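Local coordinates for Keto/oxoacid ferredoxin oxidoreductase, gamma subunit (Geobacter sulfurreducens, PDB 3ON3), which probably serves as the gamma subunit of a ferredoxin-dependent oxidoreductase that oxidises 2-oxoacids and passes the electrons to ferredoxin, at residues 37-42 with 52-57; 71-76 with 92-97; 115-120 with 132-137; 139-144 with 173-178. One frame throughout, in Å; residues are numbered along the deposited sequence.

Overall arrangement
Four contacts follow one another along the chain; none encloses or crosses another. After strand 6-12 and helix 18-32, interaction 1 closes the short loop of the hairpin 36-43/52-59, whose first strand is the outermost of the sheet within this chain and continues it into the second subunit. Interaction 2 pairs 71-76 with 93-98 in the parallel part of that sheet, closing a loop that contains helix 79-85. Interaction 3 folds 115-120 back on helix 131-143, and interaction 4 packs the C-terminal end of that helix on helix 164-181 across a longer, mostly helical loop. Interactions 3 and 4 share helix 131-143 and both touch interaction 2, tying helices to sheet.

Interaction 1: 37-42 with 52-57; sequences AVQSQS and SKSEVI
Val-38 and Ile-57 face each other as a hydrogen-bonded pair of an antiparallel hairpin, each backbone N giving its hydrogen to the other's O over 3.0 Å, and both bonds lie in the carbonyl plane. Ser-40 and Glu-55 form the next such pair: Glu-55 N meets Ser-40 O at 2.8 Å, almost in line with the C=O bond. On this side of the sheet the Val-38 and Ile-57 side chains run side by side; Val-38 CG1, set between its own N and carbonyl carbon (chi1 70°), presses on Ile-57 CB at 3.7 Å. Further along, Lys-53 NZ bridges to Glu-55 OE2 at 2.7 Å, coming from above the carboxylate plane.

The other side carries Gln-39 and Gln-41, both bent at chi2, which join their amides in a ring of two bonds. Gln-41 NE2 donates to a lone pair of Gln-39 OE1 at 2.9 Å, and Gln-39 NE2 returns a bond to Gln-41 OE1. Across the strands Ser-54 CB lies against this pair, 3.0 Å from Gln-41 OE1, while its OG is bonded to Leu-18 O. Val-23 and Ala-26 of helix 18-32 touch Gln-39, and Ile-19 touches Gln-41.

Strand 36-43 also pairs antiparallel with a strand of the second subunit, so the sheet continues through the dimer. Gln-39 OE1 accepts from Gln-41 NE2 of the second subunit, and Gln-41 NE2 donates to Gln-39 OE1 of that subunit. These buried amides, partnered within the strand and across the interface, are likely to be fixed in rotation and add side-chain hydrogen bonds to the backbone ladder between the subunits.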
loop_
_atom_site.group_PDB
_atom_site.type_symbol
_atom_site.label_atom_id
_atom_site.label_comp_id
_atom_site.label_asym_id
_atom_site.label_seq_id
_atom_site.Cartn_x
_atom_site.Cartn_y
_atom_site.Cartn_z
ATOM N N ALA B 37 8.728 6.789 -7.963
ATOM C CA ALA B 37 8.370 6.720 -6.560
ATOM C C ALA B 37 8.343 5.295 -6.042
ATOM O O ALA B 37 8.071 4.342 -6.776
ATOM C CB ALA B 37 7.034 7.408 -6.304
ATOM N N VAL B 38 8.626 5.174 -4.756
ATOM C CA VAL B 38 8.579 3.898 -4.080
ATOM C C VAL B 38 7.810 4.093 -2.778
ATOM O O VAL B 38 8.027 5.057 -2.045
ATOM C CB VAL B 38 10.000 3.345 -3.874
ATOM C CG1 VAL B 38 10.750 4.165 -2.841
ATOM C CG2 VAL B 38 9.968 1.854 -3.511
ATOM N N GLN B 39 6.856 3.210 -2.526
ATOM C CA GLN B 39 6.047 3.287 -1.313
ATOM C C GLN B 39 6.197 1.969 -0.545
ATOM O O GLN B 39 6.224 0.905 -1.147
ATOM C CB GLN B 39 4.586 3.535 -1.680
ATOM C CG GLN B 39 3.712 3.956 -0.524
ATOM C CD GLN B 39 3.392 2.806 0.414
ATOM O OE1 GLN B 39 3.123 1.684 -0.026
ATOM N NE2 GLN B 39 3.406 3.084 1.713
ATOM N N SER B 40 6.302 2.033 0.774
ATOM C CA SER B 40 6.574 0.823 1.550
ATOM C C SER B 40 6.303 1.002 3.030
ATOM O O SER B 40 6.278 2.119 3.529
ATOM C CB SER B 40 8.028 0.393 1.377
ATOM O OG SER B 40 8.892 1.295 2.045
ATOM N N GLN B 41 6.109 -0.118 3.719
ATOM C CA GLN B 41 5.946 -0.144 5.169
ATOM C C GLN B 41 6.629 -1.373 5.743
ATOM O O GLN B 41 6.559 -2.462 5.161
ATOM C CB GLN B 41 4.469 -0.153 5.571
ATOM C CG GLN B 41 3.556 -0.751 4.521
ATOM C CD GLN B 41 3.242 0.243 3.414
ATOM O OE1 GLN B 41 3.006 1.421 3.681
ATOM N NE2 GLN B 41 3.231 -0.229 2.168
ATOM N N SER B 42 7.276 -1.187 6.891
ATOM C CA SER B 42 7.942 -2.271 7.600
ATOM C C SER B 42 7.125 -2.767 8.785
ATOM O O SER B 42 6.426 -1.991 9.444
ATOM C CB SER B 42 9.320 -1.823 8.089
ATOM O OG SER B 42 10.212 -1.645 7.004
ATOM N N SER B 52 2.926 3.667 14.189
ATOM C CA SER B 52 3.306 2.999 12.954
ATOM C C SER B 52 3.521 4.011 11.843
ATOM O O SER B 52 3.096 5.158 11.961
ATOM C CB SER B 52 2.231 1.984 12.578
ATOM O OG SER B 52 1.778 1.333 13.753
ATOM N N LYS B 53 4.192 3.595 10.776
ATOM C CA LYS B 53 4.477 4.506 9.672
ATOM C C LYS B 53 4.480 3.793 8.335
ATOM O O LYS B 53 4.719 2.577 8.253
ATOM C CB LYS B 53 5.836 5.178 9.853
ATOM C CG LYS B 53 7.007 4.199 9.764
ATOM C CD LYS B 53 8.321 4.919 9.562
ATOM C CE LYS B 53 9.452 3.925 9.372
ATOM N NZ LYS B 53 9.204 3.076 8.182
ATOM N N SER B 54 4.217 4.572 7.289
ATOM C CA SER B 54 4.456 4.148 5.920
ATOM C C SER B 54 5.351 5.211 5.278
ATOM O O SER B 54 5.365 6.369 5.711
ATOM C CB SER B 54 3.139 3.982 5.162
ATOM O OG SER B 54 2.702 5.220 4.621
ATOM N N GLU B 55 6.130 4.821 4.281
ATOM C CA GLU B 55 7.104 5.739 3.701
ATOM C C GLU B 55 6.888 5.943 2.214
ATOM O O GLU B 55 6.379 5.055 1.521
ATOM C CB GLU B 55 8.527 5.232 3.916
ATOM C CG GLU B 55 8.989 5.230 5.352
ATOM C CD GLU B 55 10.431 4.790 5.472
ATOM O OE1 GLU B 55 11.102 4.682 4.420
ATOM O OE2 GLU B 55 10.895 4.556 6.609
ATOM N N VAL B 56 7.273 7.116 1.727
ATOM C CA VAL B 56 7.312 7.343 0.292
ATOM C C VAL B 56 8.563 8.129 -0.080
ATOM O O VAL B 56 8.941 9.095 0.587
ATOM C CB VAL B 56 6.004 8.006 -0.264
ATOM C CG1 VAL B 56 5.674 9.278 0.491
ATOM C CG2 VAL B 56 6.130 8.287 -1.771
ATOM N N ILE B 57 9.216 7.682 -1.138
ATOM C CA ILE B 57 10.402 8.343 -1.634
ATOM C C ILE B 57 10.146 8.669 -3.089
ATOM O O ILE B 57 9.776 7.794 -3.875
ATOM C CB ILE B 57 11.653 7.451 -1.529
ATOM C CG1 ILE B 57 11.816 6.891 -0.104
ATOM C CG2 ILE B 57 12.889 8.233 -1.966
ATOM C CD1 ILE B 57 12.796 5.720 -0.026
#

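Interaction 2: 71-76 with 92-97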
loop_
_atom_site.group_PDB
_atom_site.type_symbol
_atom_site.label_atom_id
_atom_site.label_comp_id
_atom_site.label_asym_id
_atom_site.label_seq_id
_atom_site.Cartn_x
_atom_site.Cartn_y
_atom_site.Cartn_z
ATOM N N CYS B 71 14.501 11.604 6.762
ATOM C CA CYS B 71 13.398 11.974 5.892
ATOM C C CYS B 71 13.212 13.491 5.826
ATOM O O CYS B 71 13.696 14.228 6.684
ATOM C CB CYS B 71 12.113 11.228 6.265
ATOM S SG CYS B 71 11.321 11.713 7.787
ATOM N N ASP B 72 12.531 13.944 4.781
ATOM C CA ASP B 72 12.429 15.363 4.498
ATOM C C ASP B 72 11.164 15.938 5.106
ATOM O O ASP B 72 11.081 17.122 5.380
ATOM C CB ASP B 72 12.455 15.596 2.997
ATOM C CG ASP B 72 13.746 15.139 2.364
ATOM O OD1 ASP B 72 14.683 15.956 2.285
ATOM O OD2 ASP B 72 13.835 13.966 1.943
ATOM N N ALA B 73 10.194 15.072 5.354
ATOM C CA ALA B 73 8.906 15.503 5.866
ATOM C C ALA B 73 8.284 14.385 6.665
ATOM O O ALA B 73 8.462 13.209 6.352
ATOM C CB ALA B 73 7.975 15.899 4.705
ATOM N N LEU B 74 7.523 14.743 7.683
ATOM C CA LEU B 74 6.917 13.717 8.519
ATOM C C LEU B 74 5.528 14.090 9.008
ATOM O O LEU B 74 5.320 15.151 9.601
ATOM C CB LEU B 74 7.814 13.410 9.718
ATOM C CG LEU B 74 7.160 12.519 10.780
ATOM C CD1 LEU B 74 7.128 11.028 10.351
ATOM C CD2 LEU B 74 7.850 12.676 12.124
ATOM N N LEU B 75 4.575 13.201 8.763
ATOM C CA LEU B 75 3.261 13.352 9.347
ATOM C C LEU B 75 3.188 12.506 10.603
ATOM O O LEU B 75 3.589 11.361 10.578
ATOM C CB LEU B 75 2.189 12.876 8.377
ATOM C CG LEU B 75 0.842 12.734 9.092
ATOM C CD1 LEU B 75 0.254 14.110 9.402
ATOM C CD2 LEU B 75 -0.132 11.900 8.269
ATOM N N ALA B 76 2.672 13.075 11.686
ATOM C CA ALA B 76 2.399 12.324 12.909
ATOM C C ALA B 76 0.994 12.635 13.423
ATOM O O ALA B 76 0.719 13.741 13.881
ATOM C CB ALA B 76 3.446 12.634 13.986
ATOM N N GLY B 92 15.097 21.341 9.881
ATOM C CA GLY B 92 14.452 22.218 8.923
ATOM C C GLY B 92 13.446 21.467 8.064
ATOM O O GLY B 92 12.834 22.038 7.161
ATOM N N GLY B 93 13.272 20.176 8.345
ATOM C CA GLY B 93 12.332 19.358 7.604
ATOM C C GLY B 93 10.913 19.707 7.984
ATOM O O GLY B 93 10.673 20.391 8.975
ATOM N N VAL B 94 9.967 19.236 7.178
ATOM C CA VAL B 94 8.550 19.507 7.385
ATOM C C VAL B 94 7.972 18.601 8.464
ATOM O O VAL B 94 8.084 17.379 8.397
ATOM C CB VAL B 94 7.746 19.347 6.058
ATOM C CG1 VAL B 94 6.248 19.188 6.319
ATOM C CG2 VAL B 94 8.003 20.529 5.152
ATOM N N LEU B 95 7.363 19.203 9.472
ATOM C CA LEU B 95 6.754 18.417 10.527
ATOM C C LEU B 95 5.290 18.766 10.635
ATOM O O LEU B 95 4.944 19.849 11.036
ATOM C CB LEU B 95 7.461 18.642 11.862
ATOM C CG LEU B 95 6.765 18.010 13.078
ATOM C CD1 LEU B 95 6.596 16.514 12.896
ATOM C CD2 LEU B 95 7.496 18.314 14.384
ATOM N N LEU B 96 4.428 17.837 10.246
ATOM C CA LEU B 96 2.992 18.051 10.302
ATOM C C LEU B 96 2.378 17.120 11.325
ATOM O O LEU B 96 2.511 15.887 11.228
ATOM C CB LEU B 96 2.360 17.805 8.928
ATOM C CG LEU B 96 0.830 17.754 8.839
ATOM C CD1 LEU B 96 0.200 19.151 9.060
ATOM C CD2 LEU B 96 0.389 17.174 7.513
ATOM N N VAL B 97 1.698 17.705 12.300
ATOM C CA VAL B 97 1.073 16.912 13.351
ATOM C C VAL B 97 -0.396 17.281 13.505
ATOM O O VAL B 97 -0.821 18.315 13.014
ATOM C CB VAL B 97 1.821 17.068 14.708
ATOM C CG1 VAL B 97 3.308 16.793 14.529
ATOM C CG2 VAL B 97 1.614 18.466 15.305
#
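Leu-75 CD1 packs on Leu-96 CD2 at 3.6 Å, the two leucines lying side by side with their ends pointing the same way. They belong to neighbouring parallel strands in the sheet of this alpha/beta fold, joined by a beta-alpha-beta crossover through helix 79-85. Paired in register, both leave the same face, and their shared setting of CG anti to N (chi1 167° in Leu-75, 170° in Leu-96) turns the two side chains the same way. Ala-73 CB meets Val-94 CB there at 3.7 Å, and helix 131-143 covers this face, with Ala-135 against Leu-75 and Met-139 against Leu-96. On the reverse face Leu-74 CD2 reaches Leu-95 CD1 at 4.1 Å, and Ala-76 sits beside Val-97; Pro-106 and Tyr-110 pack on Leu-95.

Between the two apolar layers runs the parallel ladder. Leu-74 bonds to both sides of Leu-95, its N to Val-94 O and its O to Leu-96 N, and Ala-76 N donates to Leu-96 O at 2.9 Å.

At the polar edge the backbone bends away at Asp-72, whose OD2 accepts from Glu-7 N of strand 6-12. The ladder starts there, where Asp-72 O receives Val-94 N at 3.0 Å.

Interaction 3: 115-120 with 132-137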
loop_
_atom_site.group_PDB
_atom_site.type_symbol
_atom_site.label_atom_id
_atom_site.label_comp_id
_atom_site.label_asym_id
_atom_site.label_seq_id
_atom_site.Cartn_x
_atom_site.Cartn_y
_atom_site.Cartn_z
ATOM N N PHE B 115 -2.505 21.410 13.028
ATOM C CA PHE B 115 -3.920 21.752 13.035
ATOM C C PHE B 115 -4.759 20.542 13.344
ATOM O O PHE B 115 -4.235 19.434 13.457
ATOM C CB PHE B 115 -4.382 22.481 11.749
ATOM C CG PHE B 115 -4.534 21.602 10.523
ATOM C CD1 PHE B 115 -5.764 21.041 10.204
ATOM C CD2 PHE B 115 -3.467 21.400 9.655
ATOM C CE1 PHE B 115 -5.936 20.263 9.054
ATOM C CE2 PHE B 115 -3.614 20.622 8.495
ATOM C CZ PHE B 115 -4.856 20.047 8.194
ATOM N N ASN B 116 -6.054 20.772 13.521
ATOM C CA ASN B 116 -6.976 19.718 13.910
ATOM C C ASN B 116 -7.326 18.783 12.754
ATOM O O ASN B 116 -8.472 18.708 12.335
ATOM C CB ASN B 116 -8.242 20.320 14.529
ATOM C CG ASN B 116 -8.982 21.248 13.578
ATOM O OD1 ASN B 116 -8.431 21.716 12.573
ATOM N ND2 ASN B 116 -10.237 21.523 13.896
ATOM N N ILE B 117 -6.322 18.070 12.257
ATOM C CA ILE B 117 -6.487 17.150 11.130
ATOM C C ILE B 117 -7.642 16.173 11.298
ATOM O O ILE B 117 -8.489 16.023 10.413
ATOM C CB ILE B 117 -5.217 16.316 10.893
ATOM C CG1 ILE B 117 -4.043 17.225 10.514
ATOM C CG2 ILE B 117 -5.463 15.298 9.792
ATOM C CD1 ILE B 117 -2.665 16.545 10.536
ATOM N N ILE B 118 -7.654 15.485 12.428
ATOM C CA ILE B 118 -8.641 14.441 12.660
ATOM C C ILE B 118 -10.036 15.050 12.769
ATOM O O ILE B 118 -11.006 14.520 12.241
ATOM C CB ILE B 118 -8.292 13.605 13.922
ATOM C CG1 ILE B 118 -7.308 12.487 13.564
ATOM C CG2 ILE B 118 -9.525 12.943 14.462
ATOM C CD1 ILE B 118 -6.003 12.540 14.281
ATOM N N ASN B 119 -10.117 16.191 13.435
ATOM C CA ASN B 119 -11.384 16.831 13.712
ATOM C C ASN B 119 -11.923 17.567 12.501
ATOM O O ASN B 119 -13.131 17.725 12.344
ATOM C CB ASN B 119 -11.221 17.800 14.871
ATOM C CG ASN B 119 -12.461 17.898 15.706
ATOM O OD1 ASN B 119 -13.275 18.804 15.519
ATOM N ND2 ASN B 119 -12.629 16.956 16.627
ATOM N N THR B 120 -11.018 18.032 11.651
ATOM C CA THR B 120 -11.423 18.541 10.350
ATOM C C THR B 120 -12.192 17.433 9.626
ATOM O O THR B 120 -13.338 17.625 9.221
ATOM C CB THR B 120 -10.216 18.984 9.499
ATOM O OG1 THR B 120 -9.615 20.156 10.080
ATOM C CG2 THR B 120 -10.663 19.297 8.070
ATOM N N ASN B 132 -6.885 10.746 6.974
ATOM C CA ASN B 132 -5.690 10.544 6.157
ATOM C C ASN B 132 -5.695 11.343 4.854
ATOM O O ASN B 132 -4.636 11.668 4.337
ATOM C CB ASN B 132 -5.485 9.058 5.850
ATOM C CG ASN B 132 -6.648 8.447 5.082
ATOM O OD1 ASN B 132 -7.803 8.867 5.217
ATOM N ND2 ASN B 132 -6.346 7.449 4.269
ATOM N N ILE B 133 -6.885 11.642 4.328
ATOM C CA ILE B 133 -7.020 12.422 3.088
ATOM C C ILE B 133 -6.785 13.889 3.401
ATOM O O ILE B 133 -6.080 14.576 2.681
ATOM C CB ILE B 133 -8.414 12.243 2.394
ATOM C CG1 ILE B 133 -8.721 10.761 2.155
ATOM C CG2 ILE B 133 -8.482 13.013 1.062
ATOM C CD1 ILE B 133 -7.572 9.981 1.485
ATOM N N VAL B 134 -7.369 14.353 4.498
ATOM C CA VAL B 134 -7.031 15.667 5.036
ATOM C C VAL B 134 -5.523 15.872 5.173
ATOM O O VAL B 134 -4.981 16.869 4.704
ATOM C CB VAL B 134 -7.668 15.908 6.385
ATOM C CG1 VAL B 134 -7.352 17.346 6.858
ATOM C CG2 VAL B 134 -9.162 15.682 6.308
ATOM N N ALA B 135 -4.847 14.910 5.792
ATOM C CA ALA B 135 -3.413 15.022 6.047
ATOM C C ALA B 135 -2.633 15.042 4.734
ATOM O O ALA B 135 -1.597 15.684 4.610
ATOM C CB ALA B 135 -2.952 13.863 6.922
ATOM N N LEU B 136 -3.152 14.319 3.757
ATOM C CA LEU B 136 -2.516 14.194 2.459
ATOM C C LEU B 136 -2.596 15.527 1.715
ATOM O O LEU B 136 -1.625 15.959 1.083
ATOM C CB LEU B 136 -3.211 13.081 1.676
ATOM C CG LEU B 136 -2.671 12.582 0.341
ATOM C CD1 LEU B 136 -2.977 13.594 -0.778
ATOM C CD2 LEU B 136 -1.185 12.254 0.441
ATOM N N GLY B 137 -3.751 16.176 1.805
ATOM C CA GLY B 137 -3.921 17.522 1.257
ATOM C C GLY B 137 -2.960 18.476 1.948
ATOM O O GLY B 137 -2.295 19.315 1.317
#
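With its CG1 anti to the backbone N (chi1 -176°), Val-134 holds out one methyl that three side chains of 115-120 touch. Phe-115 has CG between its N and carbonyl carbon (chi1 75°), which brings the rim of the ring to that methyl: Phe-115 CZ lies 3.9 Å from Val-134 CG1, near the ring plane. Ile-117 slides past the valine in the opposite direction; Ile-117 CG2 lies 4.0 Å from Val-134 CG1 and 4.1 Å from Ala-135 CB. Thr-120 CG2 completes the group, 4.0 Å from Val-134 CG1.

Ile-117 CG1 also lies over one face of the Phe-115 ring, toward its rim, so strand end and first helical turn present a joint apolar surface to helix 131-143. Asn-116, at the N-cap position and the centre of an inverse gamma turn, joins the two. Asn-116 O accepts from both Thr-120 N and Thr-120 OG1, the latter 2.9 Å away and above the carbonyl plane. Thr-120 OG1 is bonded to Lys-177 NZ of helix 164-181 as well.

With a valine in place of Thr-120 the hydroxyl is gone, which would probably leave Asn-116 O with one donor fewer and loosen the hold on the Lys-177 amine. The contact itself is apolar, while the threonine directs its methyl into it and its oxygen toward the turn and the lysine; that hydroxyl links the start of helix 117-125 to helix 164-181.

Interaction 4: 139-144 with 173-178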
loop_
_atom_site.group_PDB
_atom_site.type_symbol
_atom_site.label_atom_id
_atom_site.label_comp_id
_atom_site.label_asym_id
_atom_site.label_seq_id
_atom_site.Cartn_x
_atom_site.Cartn_y
_atom_site.Cartn_z
HETATM N N MSE B 139 -0.109 17.671 3.438
HETATM C CA MSE B 139 1.265 17.299 3.103
HETATM C C MSE B 139 1.669 17.794 1.725
HETATM O O MSE B 139 2.835 18.111 1.494
HETATM C CB MSE B 139 1.444 15.771 3.130
HETATM C CG MSE B 139 2.114 15.242 4.358
HETATM SE SE MSE B 139 3.850 16.059 4.796
HETATM C CE MSE B 139 3.471 16.036 6.679
ATOM N N VAL B 140 0.711 17.806 0.804
ATOM C CA VAL B 140 0.940 18.305 -0.557
ATOM C C VAL B 140 1.165 19.813 -0.505
ATOM O O VAL B 140 2.122 20.318 -1.089
ATOM C CB VAL B 140 -0.245 17.935 -1.510
ATOM C CG1 VAL B 140 -0.124 18.623 -2.887
ATOM C CG2 VAL B 140 -0.358 16.387 -1.668
ATOM N N ALA B 141 0.275 20.523 0.191
ATOM C CA ALA B 141 0.442 21.962 0.412
ATOM C C ALA B 141 1.834 22.308 0.957
ATOM O O ALA B 141 2.533 23.143 0.380
ATOM C CB ALA B 141 -0.638 22.510 1.339
ATOM N N LEU B 142 2.250 21.631 2.030
ATOM C CA LEU B 142 3.513 21.959 2.714
ATOM C C LEU B 142 4.806 21.565 1.987
ATOM O O LEU B 142 5.794 22.267 2.079
ATOM C CB LEU B 142 3.537 21.385 4.141
ATOM C CG LEU B 142 2.464 21.858 5.122
ATOM C CD1 LEU B 142 2.498 21.019 6.383
ATOM C CD2 LEU B 142 2.608 23.370 5.460
ATOM N N THR B 143 4.813 20.452 1.265
ATOM C CA THR B 143 6.058 19.980 0.653
ATOM C C THR B 143 6.253 20.488 -0.767
ATOM O O THR B 143 7.382 20.684 -1.218
ATOM C CB THR B 143 6.124 18.440 0.627
ATOM O OG1 THR B 143 5.008 17.919 -0.116
ATOM C CG2 THR B 143 6.098 17.882 2.041
ATOM N N GLY B 144 5.140 20.693 -1.469
ATOM C CA GLY B 144 5.162 20.982 -2.888
ATOM C C GLY B 144 5.853 19.888 -3.685
ATOM O O GLY B 144 6.383 20.151 -4.743
HETATM N N MSE B 173 -9.656 20.843 2.064
HETATM C CA MSE B 173 -9.560 21.408 3.401
HETATM C C MSE B 173 -8.228 21.156 4.089
HETATM O O MSE B 173 -7.708 22.042 4.780
HETATM C CB MSE B 173 -10.699 20.916 4.282
HETATM C CG MSE B 173 -12.068 21.351 3.792
HETATM SE SE MSE B 173 -13.401 21.318 5.221
HETATM C CE MSE B 173 -12.730 22.829 6.267
ATOM N N GLY B 174 -7.691 19.947 3.941
ATOM C CA GLY B 174 -6.363 19.671 4.455
ATOM C C GLY B 174 -5.389 20.684 3.850
ATOM O O GLY B 174 -4.566 21.318 4.540
ATOM N N PHE B 175 -5.497 20.819 2.537
ATOM C CA PHE B 175 -4.688 21.722 1.736
ATOM C C PHE B 175 -4.791 23.150 2.246
ATOM O O PHE B 175 -3.780 23.796 2.506
ATOM C CB PHE B 175 -5.167 21.655 0.284
ATOM C CG PHE B 175 -4.302 22.393 -0.691
ATOM C CD1 PHE B 175 -3.201 21.769 -1.269
ATOM C CD2 PHE B 175 -4.628 23.686 -1.084
ATOM C CE1 PHE B 175 -2.423 22.427 -2.198
ATOM C CE2 PHE B 175 -3.854 24.356 -2.027
ATOM C CZ PHE B 175 -2.752 23.728 -2.586
ATOM N N GLU B 176 -6.017 23.635 2.406
ATOM C CA GLU B 176 -6.242 25.016 2.818
ATOM C C GLU B 176 -5.690 25.283 4.223
ATOM O O GLU B 176 -4.957 26.251 4.430
ATOM C CB GLU B 176 -7.728 25.350 2.823
ATOM C CG GLU B 176 -8.427 25.260 1.496
ATOM C CD GLU B 176 -9.915 25.439 1.637
ATOM O OE1 GLU B 176 -10.429 25.279 2.764
ATOM O OE2 GLU B 176 -10.570 25.729 0.623
ATOM N N LYS B 177 -6.072 24.437 5.178
ATOM C CA LYS B 177 -5.730 24.645 6.589
ATOM C C LYS B 177 -4.230 24.559 6.867
ATOM O O LYS B 177 -3.711 25.326 7.668
ATOM C CB LYS B 177 -6.479 23.677 7.501
ATOM C CG LYS B 177 -7.980 23.885 7.560
ATOM C CD LYS B 177 -8.554 23.108 8.731
ATOM C CE LYS B 177 -10.054 23.216 8.816
ATOM N NZ LYS B 177 -10.525 22.823 10.177
ATOM N N ALA B 178 -3.535 23.637 6.213
ATOM C CA ALA B 178 -2.081 23.593 6.344
ATOM C C ALA B 178 -1.428 24.918 5.929
ATOM O O ALA B 178 -0.509 25.398 6.591
ATOM C CB ALA B 178 -1.503 22.462 5.537
#
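Ala-141 CB is the tight point of this helix pair, 3.6 Å from Phe-175 O and 3.7 Å from Phe-175 CD1. It is the residue whose CA comes nearest the other helix, and its methyl makes an off-centre CH-pi contact with the Phe-175 ring, 4.2 Å from the centroid. Phe-175 has CG anti to its N (chi1 -172°), which swings the ring toward Ala-141. The short helical segments approach to 8.1 Å between axes, at 40°, consistent with the small side chains of Ala-141 and Ala-178 at the interface. Ala-178 CB continues the close packing toward the sheet, 4.0 Å from Leu-142 CG, and Leu-142 CD2 lies by Ala-178 O.

The outer side is looser. Val-140 CG1 only grazes the ring edge at Phe-175 CE1, 4.5 Å away, and Phe-175 is partly exposed; Lys-148 makes a cation-pi contact with it. Replacing Phe-175 with a serine would probably uncover the Ala-141 methyl and leave Lys-148 without its aromatic partner.

Helix 131-143 ends here: Met-139 O accepts both Thr-143 N and Thr-143 OG1, from opposite faces of its plane, and Gly-144 leaves the helix with positive phi. Beneath, Leu-142 rests on Val-94 and Leu-96 of strand 93-98, selenomethionine Met-139 reaches Ala-73 and Leu-75 of strand 71-76, and Ala-178 sits on Phe-115 of strand 111-115, so the two helices lie together on one face of the sheet.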